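Local structure of Ras-related protein Rab-7L1 (Homo sapiens, 6HH2) at residues Tyr30-Asp33 against His38-Ser41; Val51-Trp54 against Glu58-Arg61; Ser111-Thr114 against Pro120-Ala123. The protein binds and hydrolyses GTP as a Rab-family regulator of vesicle trafficking that maintains the endosome-trans-Golgi network and recruits the kinase LRRK2 to the Golgi, stimulating its activity. The protein carries 4 engineered substitutions. One frame throughout, in Å; residues are numbered along the deposited sequence.

In the fold
Three local contacts sample different joints of one Ras-type G domain. Contact 1 closes part of the loop between helix 23-30 and helix 40-43, and contact 2 follows on the next strand, 48-55, and its partner 58-66. Their centres are about 15 Å apart, and they touch where Q32 OE1 packs on V51 CG2 at 3.9 Å. Contact 1 holds H38, Y39 and K40 of the GTP site, yet here the D33 side chain is about 13 Å from both GDP and the magnesium ion. Contact 3, where the chain leaves helix 96-112 and returns through a loop to strand 123-128, lies away from the known sites, its centre about 27 Å from that of contact 1 and 23 Å from that of contact 2.

Contact 1: residues Tyr30-Asp33 against His38-Ser41; sequences YSQD and HYKS
The phenol oxygen of Y39 is gripped three times: OH donates to D33 OD1 at 2.5 Å, accepts from K40 NZ at 3.2 Å and is also bonded to the backbone N of L49 on strand 48-55. D33 offers OD1 through its syn lone pair, at the edge of the ring, with the carboxylate plane turned 37° from the ring plane. Its other oxygen, OD2, forms a salt bridge with K40 NZ at 2.9 Å, the ammonium approaching from above the carboxylate plane. A bend at the last torsion of K40 (chi4 -71°) turns NZ to reach both partners, while its CG lies over the centre of one Y39 face. The ammonium beside OH probably polarises the phenol toward D33. Further along the ring, Q32 slides past in the opposite sense, NE2 coming within 3.4 Å of Y39 CD1 with the amide steeply inclined; that NE2 is bonded to S36 O. At the base, S31 OG accepts from D33 N, an ST turn that holds this backbone N. Y39 and K40 lie in what is probably the effector region, the first switch segment of small GTPases, caught here in the GDP-bound form.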
ATOM      1  N   TYR A  30       8.783  -1.633   6.572  1.00 21.22           N
ATOM      2  CA  TYR A  30       8.026  -0.495   7.109  1.00 19.72           C
ATOM      3  C   TYR A  30       7.255  -0.800   8.399  1.00 22.66           C
ATOM      4  O   TYR A  30       7.008   0.124   9.204  1.00 22.28           O
ATOM      5  CB  TYR A  30       7.063   0.036   6.037  1.00 19.39           C
ATOM      6  CG  TYR A  30       6.510   1.359   6.448  1.00 18.73           C
ATOM      7  CD1 TYR A  30       7.323   2.502   6.417  1.00 18.81           C
ATOM      8  CD2 TYR A  30       5.198   1.488   6.886  1.00 20.67           C
ATOM      9  CE1 TYR A  30       6.831   3.744   6.870  1.00 19.92           C
ATOM     10  CE2 TYR A  30       4.697   2.712   7.321  1.00 22.25           C
ATOM     11  CZ  TYR A  30       5.522   3.827   7.285  1.00 20.52           C
ATOM     12  OH  TYR A  30       5.073   5.041   7.728  1.00 21.71           O
ATOM     13  N   SER A  31       6.924  -2.056   8.671  1.00 20.58           N
ATOM     14  CA  SER A  31       6.258  -2.388   9.927  1.00 20.54           C
ATOM     15  C   SER A  31       7.251  -2.287  11.074  1.00 19.70           C
ATOM     16  O   SER A  31       8.438  -2.014  10.886  1.00 23.17           O
ATOM     17  CB  SER A  31       5.707  -3.813   9.869  1.00 20.16           C
ATOM     18  OG  SER A  31       6.797  -4.740   9.948  1.00 21.38           O
ATOM     19  N   GLN A  32       6.774  -2.513  12.298  1.00 18.59           N
ATOM     20  CA  GLN A  32       7.722  -2.513  13.415  1.00 18.88           C
ATOM     21  C   GLN A  32       8.425  -3.828  13.630  1.00 19.96           C
ATOM     22  O   GLN A  32       9.166  -3.947  14.617  1.00 21.56           O
ATOM     23  CB  GLN A  32       6.976  -2.170  14.714  1.00 22.06           C
ATOM     24  CG  GLN A  32       6.057  -3.291  15.251  1.00 20.44           C
ATOM     25  CD  GLN A  32       5.592  -2.946  16.690  1.00 23.50           C
ATOM     26  OE1 GLN A  32       4.904  -1.929  16.898  1.00 25.39           O
ATOM     27  NE2 GLN A  32       5.990  -3.762  17.669  1.00 22.92           N
ATOM     28  N   ASP A  33       8.263  -4.790  12.730  1.00 22.08           N
ATOM     29  CA  ASP A  33       8.693  -6.158  13.030  1.00 23.27           C
ATOM     30  C   ASP A  33      10.200  -6.298  13.163  1.00 21.48           C
ATOM     31  O   ASP A  33      10.674  -7.188  13.898  1.00 25.78           O
ATOM     32  CB  ASP A  33       8.126  -7.113  11.969  1.00 22.26           C
ATOM     33  CG  ASP A  33       6.638  -7.307  12.124  1.00 29.14           C
ATOM     34  OD1 ASP A  33       6.059  -6.705  13.064  1.00 23.74           O
ATOM     35  OD2 ASP A  33       6.049  -8.052  11.305  1.00 27.62           O
ATOM     36  N   HIS A  38       7.032  -9.019  19.738  1.00 24.67           N
ATOM     37  CA  HIS A  38       6.353  -9.516  20.922  1.00 26.66           C
ATOM     38  C   HIS A  38       4.845  -9.414  20.782  1.00 29.21           C
ATOM     39  O   HIS A  38       4.106 -10.308  21.252  1.00 30.31           O
ATOM     40  CB  HIS A  38       6.858  -8.748  22.159  1.00 27.88           C
ATOM     41  CG  HIS A  38       6.377  -9.285  23.471  1.00 32.73           C
ATOM     42  ND1 HIS A  38       5.179  -8.903  24.027  1.00 34.65           N
ATOM     43  CD2 HIS A  38       6.982 -10.080  24.386  1.00 35.18           C
ATOM     44  CE1 HIS A  38       5.038  -9.479  25.209  1.00 35.69           C
ATOM     45  NE2 HIS A  38       6.127 -10.191  25.461  1.00 37.97           N
ATOM     46  N   TYR A  39       4.372  -8.389  20.095  1.00 27.18           N
ATOM     47  CA  TYR A  39       2.950  -8.154  19.975  1.00 25.80           C
ATOM     48  C   TYR A  39       2.217  -9.258  19.214  1.00 29.79           C
ATOM     49  O   TYR A  39       1.017  -9.407  19.417  1.00 30.27           O
ATOM     50  CB  TYR A  39       2.687  -6.808  19.301  1.00 24.75           C
ATOM     51  CG  TYR A  39       2.941  -6.781  17.790  1.00 24.52           C
ATOM     52  CD1 TYR A  39       4.229  -6.588  17.255  1.00 25.03           C
ATOM     53  CD2 TYR A  39       1.881  -6.934  16.896  1.00 23.15           C
ATOM     54  CE1 TYR A  39       4.444  -6.571  15.873  1.00 22.32           C
ATOM     55  CE2 TYR A  39       2.082  -6.901  15.528  1.00 24.20           C
ATOM     56  CZ  TYR A  39       3.381  -6.707  15.013  1.00 22.19           C
ATOM     57  OH  TYR A  39       3.592  -6.664  13.648  1.00 22.45           O
ATOM     58  N   LYS A  40       2.895 -10.012  18.339  1.00 26.40           N
ATOM     59  CA  LYS A  40       2.158 -10.916  17.448  1.00 30.24           C
ATOM     60  C   LYS A  40       1.448 -12.009  18.214  1.00 33.33           C
ATOM     61  O   LYS A  40       0.440 -12.555  17.737  1.00 35.54           O
ATOM     62  CB  LYS A  40       3.132 -11.531  16.448  1.00 27.92           C
ATOM     63  CG  LYS A  40       3.662 -10.495  15.491  1.00 27.63           C
ATOM     64  CD  LYS A  40       4.636 -11.115  14.532  1.00 32.36           C
ATOM     65  CE  LYS A  40       5.127 -10.098  13.550  1.00 29.28           C
ATOM     66  NZ  LYS A  40       4.053  -9.678  12.546  1.00 26.77           N
ATOM     67  N   SER A  41       1.951 -12.356  19.387  1.00 30.78           N
ATOM     68  CA  SER A  41       1.363 -13.509  20.072  1.00 33.11           C
ATOM     69  C   SER A  41      -0.074 -13.232  20.518  1.00 38.33           C
ATOM     70  O   SER A  41      -0.872 -14.170  20.667  1.00 40.31           O
ATOM     71  CB  SER A  41       2.273 -13.938  21.212  1.00 38.33           C
ATOM     72  OG  SER A  41       2.061 -13.125  22.335  1.00 50.86           O
TER

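Contact 2: residues Val51-Trp54 against Glu58-Arg61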
ATOM      1  N   VAL A  51       3.445   1.690  14.720  1.00 20.62           N
ATOM      2  CA  VAL A  51       2.825   2.628  15.639  1.00 21.94           C
ATOM      3  C   VAL A  51       3.711   3.867  15.683  1.00 21.47           C
ATOM      4  O   VAL A  51       4.929   3.751  15.824  1.00 23.24           O
ATOM      5  CB  VAL A  51       2.669   2.050  17.051  1.00 22.20           C
ATOM      6  CG1 VAL A  51       1.889   3.010  17.962  1.00 26.18           C
ATOM      7  CG2 VAL A  51       1.967   0.675  16.999  1.00 22.04           C
ATOM      8  N   LEU A  52       3.117   5.047  15.569  1.00 21.01           N
ATOM      9  CA  LEU A  52       3.856   6.302  15.524  1.00 23.01           C
ATOM     10  C   LEU A  52       3.203   7.282  16.479  1.00 22.15           C
ATOM     11  O   LEU A  52       1.973   7.431  16.486  1.00 23.20           O
ATOM     12  CB  LEU A  52       3.802   6.922  14.104  1.00 23.37           C
ATOM     13  CG  LEU A  52       4.522   6.123  13.019  1.00 23.83           C
ATOM     14  CD1 LEU A  52       4.129   6.661  11.655  1.00 26.26           C
ATOM     15  CD2 LEU A  52       6.043   6.208  13.255  1.00 24.53           C
ATOM     16  N   GLN A  53       4.016   8.000  17.248  1.00 21.20           N
ATOM     17  CA  GLN A  53       3.478   9.153  17.955  1.00 22.30           C
ATOM     18  C   GLN A  53       3.090  10.185  16.915  1.00 26.69           C
ATOM     19  O   GLN A  53       3.841  10.439  15.964  1.00 25.48           O
ATOM     20  CB  GLN A  53       4.518   9.757  18.919  1.00 23.34           C
ATOM     21  CG  GLN A  53       3.866  10.699  19.986  1.00 24.82           C
ATOM     22  CD  GLN A  53       3.165   9.894  21.034  1.00 31.34           C
ATOM     23  OE1 GLN A  53       3.587   8.774  21.337  1.00 31.32           O
ATOM     24  NE2 GLN A  53       2.084  10.438  21.602  1.00 32.61           N
ATOM     25  N   TRP A  54       1.903  10.770  17.080  1.00 26.17           N
ATOM     26  CA  TRP A  54       1.435  11.814  16.170  1.00 28.10           C
ATOM     27  C   TRP A  54       1.493  13.192  16.804  1.00 29.33           C
ATOM     28  O   TRP A  54       1.885  14.152  16.156  1.00 29.78           O
ATOM     29  CB  TRP A  54      -0.011  11.514  15.722  1.00 29.47           C
ATOM     30  CG  TRP A  54      -0.507  12.484  14.663  1.00 33.66           C
ATOM     31  CD1 TRP A  54      -1.466  13.475  14.802  1.00 37.88           C
ATOM     32  CD2 TRP A  54      -0.054  12.552  13.321  1.00 35.02           C
ATOM     33  NE1 TRP A  54      -1.615  14.137  13.607  1.00 39.47           N
ATOM     34  CE2 TRP A  54      -0.772  13.576  12.684  1.00 34.30           C
ATOM     35  CE3 TRP A  54       0.876  11.825  12.592  1.00 33.11           C
ATOM     36  CZ2 TRP A  54      -0.555  13.898  11.340  1.00 42.48           C
ATOM     37  CZ3 TRP A  54       1.082  12.145  11.258  1.00 37.83           C
ATOM     38  CH2 TRP A  54       0.365  13.154  10.657  1.00 40.62           C
ATOM     39  N   GLU A  58      -1.762  11.919  20.918  1.00 35.16           N
ATOM     40  CA  GLU A  58      -2.319  11.042  19.894  1.00 30.55           C
ATOM     41  C   GLU A  58      -1.259  10.113  19.329  1.00 28.61           C
ATOM     42  O   GLU A  58      -0.127  10.529  19.076  1.00 29.16           O
ATOM     43  CB  GLU A  58      -2.782  11.829  18.684  1.00 31.83           C
ATOM     44  CG  GLU A  58      -3.826  12.899  19.021  1.00 37.91           C
ATOM     45  CD  GLU A  58      -4.004  13.835  17.847  1.00 43.51           C
ATOM     46  OE1 GLU A  58      -3.199  14.781  17.664  1.00 44.32           O
ATOM     47  OE2 GLU A  58      -4.913  13.592  17.054  1.00 40.93           O
ATOM     48  N   ILE A  59      -1.660   8.880  19.044  1.00 27.70           N
ATOM     49  CA  ILE A  59      -0.818   8.006  18.251  1.00 27.25           C
ATOM     50  C   ILE A  59      -1.588   7.610  16.988  1.00 25.36           C
ATOM     51  O   ILE A  59      -2.824   7.702  16.921  1.00 27.49           O
ATOM     52  CB  ILE A  59      -0.367   6.763  19.036  1.00 28.51           C
ATOM     53  CG1 ILE A  59      -1.576   5.950  19.469  1.00 36.11           C
ATOM     54  CG2 ILE A  59       0.545   7.130  20.230  1.00 28.73           C
ATOM     55  CD1 ILE A  59      -1.209   4.513  19.826  1.00 39.02           C
ATOM     56  N   VAL A  60      -0.832   7.208  15.966  1.00 23.43           N
ATOM     57  CA  VAL A  60      -1.342   6.596  14.733  1.00 22.46           C
ATOM     58  C   VAL A  60      -0.885   5.148  14.721  1.00 23.04           C
ATOM     59  O   VAL A  60       0.300   4.867  14.943  1.00 22.62           O
ATOM     60  CB  VAL A  60      -0.771   7.319  13.507  1.00 24.60           C
ATOM     61  CG1 VAL A  60      -1.031   6.498  12.233  1.00 26.82           C
ATOM     62  CG2 VAL A  60      -1.409   8.720  13.391  1.00 25.47           C
ATOM     63  N   ARG A  61      -1.820   4.234  14.496  1.00 22.43           N
ATOM     64  CA  ARG A  61      -1.524   2.805  14.447  1.00 21.17           C
ATOM     65  C   ARG A  61      -1.924   2.318  13.056  1.00 21.93           C
ATOM     66  O   ARG A  61      -3.066   2.540  12.621  1.00 23.86           O
ATOM     67  CB  ARG A  61      -2.305   2.078  15.543  1.00 23.28           C
ATOM     68  CG  ARG A  61      -2.166   0.559  15.514  1.00 28.87           C
ATOM     69  CD  ARG A  61      -2.855  -0.124  16.718  1.00 36.50           C
ATOM     70  NE  ARG A  61      -2.122   0.132  17.953  1.00 42.60           N
ATOM     71  CZ  ARG A  61      -2.505   0.977  18.907  1.00 47.47           C
ATOM     72  NH1 ARG A  61      -3.643   1.650  18.794  1.00 47.39           N
ATOM     73  NH2 ARG A  61      -1.753   1.127  19.992  1.00 45.20           N
TER
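With CG anti to the backbone N (chi1 -174°), W54 lays its indole beside V60, whose CG2 branch stands anti to its own carbonyl carbon, and the two side chains run the same way. W54 CB and V60 CG2 meet at 3.9 Å, and the methyl also approaches the six-membered ring obliquely. On another side of the indole, E58 OE1 comes to the edge, 3.6 Å from CD1, its carboxylate almost perpendicular to the ring (84°). Both E58 oxygens have firmer partners: OE1 bonds S55 OG and OE2 bonds H9 NE2. The strands that carry these side chains pair antiparallel. L52 and V60 form a hydrogen-bonded pair; L52 N to V60 O, V60 N to L52 O and W54 N to E58 O are each 2.9 Å. V51 with R61 and Q53 with I59 are non-hydrogen-bonded pairs. V51 CG1 touches I59 CD1 at 3.9 Å, and the folded amide chain of Q53 sets OE1 3.6 Å from I59 CG2, NE2 being bonded to S55 O. This is the hairpin that joins the two switch regions in Ras-type GTPases. L52, V60 and W54 lean on helix 165-178, while R61 reaches D8 in a salt bridge. The chemistry implies a division of labour: main-chain bonds fix the register, W54 and V60 pack together on the side facing helix 165-178 with V51 and I59 meeting elsewhere, and the charged groups are paired chiefly with residues beyond the two segments.

Contact 3: residues Ser111-Thr114 against Pro120-Ala123. Engineered in segment 120-123: A123 (natural residue Cys).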
ATOM      1  N   SER A 111     -14.572  -1.222  -6.785  1.00 24.93           N
ATOM      2  CA  SER A 111     -15.812  -1.993  -6.840  1.00 27.68           C
ATOM      3  C   SER A 111     -16.227  -2.536  -5.483  1.00 26.56           C
ATOM      4  O   SER A 111     -17.418  -2.856  -5.312  1.00 30.72           O
ATOM      5  CB  SER A 111     -15.680  -3.156  -7.826  1.00 30.25           C
ATOM      6  OG  SER A 111     -14.919  -4.256  -7.310  1.00 31.52           O
ATOM      7  N   LYS A 112     -15.286  -2.636  -4.527  1.00 28.00           N
ATOM      8  CA  LYS A 112     -15.502  -3.348  -3.271  0.50 29.43           C
ATOM      9  C   LYS A 112     -15.614  -2.454  -2.047  1.00 31.60           C
ATOM     10  O   LYS A 112     -16.236  -2.867  -1.060  1.00 35.61           O
ATOM     11  CB  LYS A 112     -14.376  -4.370  -3.009  0.50 26.35           C
ATOM     12  CG  LYS A 112     -14.224  -5.482  -4.107  0.50 25.33           C
ATOM     13  CD  LYS A 112     -15.418  -6.428  -4.115  0.50 22.68           C
ATOM     14  CE  LYS A 112     -15.155  -7.662  -4.995  0.50 25.78           C
ATOM     15  NZ  LYS A 112     -15.018  -7.384  -6.460  0.50 26.59           N
ATOM     16  N   LEU A 113     -15.036  -1.270  -2.077  1.00 26.86           N
ATOM     17  CA  LEU A 113     -14.793  -0.541  -0.844  1.00 30.14           C
ATOM     18  C   LEU A 113     -14.870   0.960  -1.089  1.00 29.52           C
ATOM     19  O   LEU A 113     -14.333   1.469  -2.075  1.00 29.76           O
ATOM     20  CB  LEU A 113     -13.390  -0.907  -0.338  1.00 32.82           C
ATOM     21  CG  LEU A 113     -12.830  -0.353   0.964  1.00 34.99           C
ATOM     22  CD1 LEU A 113     -13.619  -0.882   2.148  1.00 40.01           C
ATOM     23  CD2 LEU A 113     -11.314  -0.639   1.080  1.00 34.82           C
ATOM     24  N   THR A 114     -15.556   1.641  -0.182  1.00 29.50           N
ATOM     25  CA  THR A 114     -15.459   3.087  -0.054  1.00 27.91           C
ATOM     26  C   THR A 114     -15.112   3.444   1.388  1.00 32.29           C
ATOM     27  O   THR A 114     -15.113   2.604   2.284  1.00 34.82           O
ATOM     28  CB  THR A 114     -16.772   3.794  -0.453  1.00 33.48           C
ATOM     29  OG1 THR A 114     -17.794   3.435   0.472  1.00 36.88           O
ATOM     30  CG2 THR A 114     -17.195   3.414  -1.872  1.00 34.64           C
ATOM     31  N   PRO A 120     -14.197   7.430  -2.542  1.00 38.18           N
ATOM     32  CA  PRO A 120     -13.198   6.393  -2.812  1.00 36.81           C
ATOM     33  C   PRO A 120     -12.097   6.393  -1.764  1.00 28.86           C
ATOM     34  O   PRO A 120     -11.728   7.409  -1.195  1.00 29.92           O
ATOM     35  CB  PRO A 120     -12.629   6.795  -4.181  1.00 41.59           C
ATOM     36  CG  PRO A 120     -13.710   7.675  -4.807  1.00 41.60           C
ATOM     37  CD  PRO A 120     -14.314   8.403  -3.653  1.00 39.71           C
ATOM     38  N   VAL A 121     -11.582   5.221  -1.504  1.00 26.07           N
ATOM     39  CA  VAL A 121     -10.436   5.063  -0.622  1.00 25.75           C
ATOM     40  C   VAL A 121      -9.194   5.639  -1.318  1.00 24.10           C
ATOM     41  O   VAL A 121      -9.004   5.391  -2.511  1.00 25.76           O
ATOM     42  CB  VAL A 121     -10.341   3.543  -0.350  1.00 34.98           C
ATOM     43  CG1 VAL A 121      -9.047   2.977  -0.040  1.00 30.07           C
ATOM     44  CG2 VAL A 121     -11.481   3.142   0.695  1.00 37.32           C
ATOM     45  N   PRO A 122      -8.309   6.387  -0.649  1.00 23.66           N
ATOM     46  CA  PRO A 122      -7.045   6.775  -1.309  1.00 22.34           C
ATOM     47  C   PRO A 122      -6.234   5.571  -1.775  1.00 24.66           C
ATOM     48  O   PRO A 122      -6.141   4.543  -1.096  1.00 21.80           O
ATOM     49  CB  PRO A 122      -6.264   7.509  -0.201  1.00 25.70           C
ATOM     50  CG  PRO A 122      -7.214   7.813   0.824  1.00 33.44           C
ATOM     51  CD  PRO A 122      -8.365   6.860   0.742  1.00 26.55           C
ATOM     52  N   ALA A 123      -5.595   5.717  -2.939  1.00 21.23           N
ATOM     53  CA  ALA A 123      -4.829   4.656  -3.572  1.00 18.95           C
ATOM     54  C   ALA A 123      -3.518   5.239  -4.076  1.00 18.83           C
ATOM     55  O   ALA A 123      -3.524   6.200  -4.878  1.00 22.15           O
ATOM     56  CB  ALA A 123      -5.603   4.042  -4.732  1.00 20.82           C
TER
HETATM   57  O   HOH W   1     -12.671   3.167  -3.380  1.00 39.43           O
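The flat group in this contact is the carbonyl end of T114, and one of its faces carries V121 CG2, poised almost directly above the carbon at 3.7 Å from T114 C. The pair belongs to a beta-alpha-beta crossover of the G domain, in which strand 86-92, helix 96-112 and strand 123-128 follow in turn and the two strands lie side by side and parallel. Here the chain has just left the helix at L113, and after a loop it comes back past that exit on its way into the second strand. The same V121 methyl is 3.8 Å from L113 CG and as far from its CD2, so one branch touches both the leucine side chain and the T114 carbonyl carbon. In L113, chi1 (-178°) brings CG to V121 CG2 and chi2 (66°) turns CD2 to it; the side chain also touches A84, and V121 rests on L115. Both residues are buried, and the direct contacts are between carbon atoms. A123, an engineered residue, starts the strand and bonds T152 OG1 through its backbone N. A water bridges the backbones, donating to L113 O at 2.7 Å and accepting from V121 N at 3.0 Å.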